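Local coordinates for fatty acid/retinol binding protein protein 7, isoform A, confirmed BY transcript evidence (Caenorhabditis elegans, PDB 2W9Y), which probably binds fatty acids such as oleic acid, and retinoids, as a small helical lipid carrier of the nematode FAR family, at residues F15-Q20 with K90-V95. Numbering follows the deposited sequence.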
loop_
_atom_site.group_PDB
_atom_site.type_symbol
_atom_site.label_atom_id
_atom_site.label_comp_id
_atom_site.label_asym_id
_atom_site.label_seq_id
_atom_site.Cartn_x
_atom_site.Cartn_y
_atom_site.Cartn_z
ATOM N N PHE A 15 -8.127 3.878 0.219
ATOM C CA PHE A 15 -7.729 2.523 0.597
ATOM C C PHE A 15 -6.318 2.400 1.245
ATOM O O PHE A 15 -5.938 1.321 1.674
ATOM C CB PHE A 15 -7.765 1.590 -0.645
ATOM C CG PHE A 15 -9.132 1.315 -1.091
ATOM C CD1 PHE A 15 -9.962 0.490 -0.329
ATOM C CD2 PHE A 15 -9.644 1.926 -2.210
ATOM C CE1 PHE A 15 -11.297 0.271 -0.708
ATOM C CE2 PHE A 15 -10.950 1.654 -2.642
ATOM C CZ PHE A 15 -11.771 0.851 -1.900
ATOM N N PHE A 16 -5.533 3.477 1.266
ATOM C CA PHE A 16 -4.142 3.390 1.735
ATOM C C PHE A 16 -4.093 3.164 3.274
ATOM O O PHE A 16 -4.679 3.943 3.998
ATOM C CB PHE A 16 -3.342 4.701 1.402
ATOM C CG PHE A 16 -2.553 4.609 0.111
ATOM C CD1 PHE A 16 -3.192 4.439 -1.144
ATOM C CD2 PHE A 16 -1.180 4.622 0.146
ATOM C CE1 PHE A 16 -2.442 4.308 -2.312
ATOM C CE2 PHE A 16 -0.427 4.518 -0.999
ATOM C CZ PHE A 16 -1.049 4.350 -2.236
ATOM N N PRO A 17 -3.429 2.097 3.738
ATOM C CA PRO A 17 -3.158 2.058 5.211
ATOM C C PRO A 17 -2.288 3.221 5.651
ATOM O O PRO A 17 -1.511 3.759 4.861
ATOM C CB PRO A 17 -2.399 0.749 5.409
ATOM C CG PRO A 17 -2.829 -0.153 4.179
ATOM C CD PRO A 17 -2.909 0.867 3.050
ATOM N N THR A 18 -2.446 3.621 6.907
ATOM C CA THR A 18 -1.690 4.728 7.519
ATOM C C THR A 18 -0.194 4.551 7.349
ATOM O O THR A 18 0.536 5.542 6.962
ATOM C CB THR A 18 -2.091 4.960 8.994
ATOM O OG1 THR A 18 -3.460 5.453 8.990
ATOM C CG2 THR A 18 -1.196 6.088 9.616
ATOM N N GLU A 19 0.256 3.306 7.548
ATOM C CA GLU A 19 1.675 3.070 7.490
ATOM C C GLU A 19 2.266 3.327 6.077
ATOM O O GLU A 19 3.369 3.877 5.983
ATOM C CB GLU A 19 2.060 1.689 8.028
ATOM C CG GLU A 19 1.272 0.492 7.369
ATOM C CD GLU A 19 -0.011 0.095 8.136
ATOM O OE1 GLU A 19 -0.374 -1.140 8.123
ATOM O OE2 GLU A 19 -0.680 0.988 8.727
ATOM N N GLN A 20 1.545 2.986 5.005
ATOM C CA GLN A 20 2.021 3.328 3.650
ATOM C C GLN A 20 2.116 4.835 3.481
ATOM O O GLN A 20 3.081 5.296 2.900
ATOM C CB GLN A 20 1.146 2.740 2.514
ATOM C CG GLN A 20 1.665 1.380 1.907
ATOM C CD GLN A 20 1.193 0.165 2.730
ATOM O OE1 GLN A 20 0.586 0.293 3.793
ATOM N NE2 GLN A 20 1.485 -1.007 2.236
ATOM N N LYS A 90 -6.159 -8.283 -2.084
ATOM C CA LYS A 90 -6.413 -7.463 -3.307
ATOM C C LYS A 90 -6.268 -5.968 -3.018
ATOM O O LYS A 90 -5.745 -5.228 -3.883
ATOM C CB LYS A 90 -7.803 -7.708 -3.857
ATOM C CG LYS A 90 -7.937 -9.072 -4.577
ATOM C CD LYS A 90 -9.400 -9.610 -4.496
ATOM C CE LYS A 90 -10.273 -9.168 -5.649
ATOM N NZ LYS A 90 -11.748 -9.575 -5.405
ATOM N N LEU A 91 -6.721 -5.536 -1.829
ATOM C CA LEU A 91 -6.590 -4.142 -1.457
ATOM C C LEU A 91 -5.079 -3.778 -1.360
ATOM O O LEU A 91 -4.625 -2.811 -1.984
ATOM C CB LEU A 91 -7.378 -3.874 -0.177
ATOM C CG LEU A 91 -7.384 -2.434 0.373
ATOM C CD1 LEU A 91 -8.557 -2.273 1.340
ATOM C CD2 LEU A 91 -6.049 -2.063 1.117
ATOM N N ILE A 92 -4.269 -4.624 -0.674
ATOM C CA ILE A 92 -2.895 -4.292 -0.491
ATOM C C ILE A 92 -2.172 -4.357 -1.848
ATOM O O ILE A 92 -1.281 -3.540 -2.097
ATOM C CB ILE A 92 -2.210 -5.261 0.490
ATOM C CG1 ILE A 92 -2.826 -5.105 1.883
ATOM C CG2 ILE A 92 -0.664 -5.026 0.532
ATOM C CD1 ILE A 92 -2.463 -3.723 2.553
ATOM N N HIS A 93 -2.537 -5.314 -2.713
ATOM C CA HIS A 93 -1.963 -5.348 -4.069
ATOM C C HIS A 93 -2.221 -4.048 -4.798
ATOM O O HIS A 93 -1.287 -3.502 -5.419
ATOM C CB HIS A 93 -2.481 -6.515 -4.869
ATOM C CG HIS A 93 -1.759 -6.734 -6.151
ATOM N ND1 HIS A 93 -2.270 -6.368 -7.381
ATOM C CD2 HIS A 93 -0.565 -7.327 -6.402
ATOM C CE1 HIS A 93 -1.423 -6.723 -8.333
ATOM N NE2 HIS A 93 -0.383 -7.308 -7.768
ATOM N N MET A 94 -3.429 -3.499 -4.689
ATOM C CA MET A 94 -3.719 -2.212 -5.329
ATOM C C MET A 94 -2.798 -1.110 -4.782
ATOM O O MET A 94 -2.145 -0.373 -5.554
ATOM C CB MET A 94 -5.198 -1.821 -5.148
ATOM C CG MET A 94 -5.651 -0.655 -5.997
ATOM S SD MET A 94 -5.273 1.012 -5.333
ATOM C CE MET A 94 -6.357 1.091 -3.877
ATOM N N VAL A 95 -2.727 -1.008 -3.449
ATOM C CA VAL A 95 -1.892 0.016 -2.817
ATOM C C VAL A 95 -0.415 -0.084 -3.172
ATOM O O VAL A 95 0.266 0.967 -3.459
ATOM C CB VAL A 95 -2.074 -0.069 -1.273
ATOM C CG1 VAL A 95 -1.177 0.907 -0.595
ATOM C CG2 VAL A 95 -3.552 0.241 -0.898
#
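V95 sets its CG1 methyl over one face of the F16 ring. This is a CH-pi contact: CG1 stands 3.6 Å from the ring centroid and only 9° off the normal. With CG1 anti to the backbone N (chi1 177°), the other methyl, CG2, turns to F15 O and P17 CD. CG1 also touches Q20 CG at 3.8 Å, so one valine meets four residues of 15-20.

The other side-chain contacts are apolar, and two methyls, L91 CD2 and V95 CG2, also pack on the F15 carbonyl oxygen. F15 meets both L91 and M94. L91 CD1 approaches F15 CD1 obliquely at 3.5 Å, while L91 CD2 lies 3.4 Å from F15 O. M94 crosses F15 at about a right angle. Its chain bends at chi2 (-83°) and again at chi3, and this brings CE to 3.6 Å from F15 CB. P17 CG meets the end of I92, CD1, at 3.9 Å.

The Q20 amide finds its polar partner elsewhere: NE2 is hydrogen-bonded to N73 OD1.

P17 is the N-cap residue of helix 18-26. The contact thus packs the turn leading into that helix (F15 to P17), together with Q20 in its first turn, against the long helix 82-104, near the centre of this all-helical protein. Helix 111-121 adds L116 beside F15 and M94. Helix 60-75 borders P17, Q20 and I92.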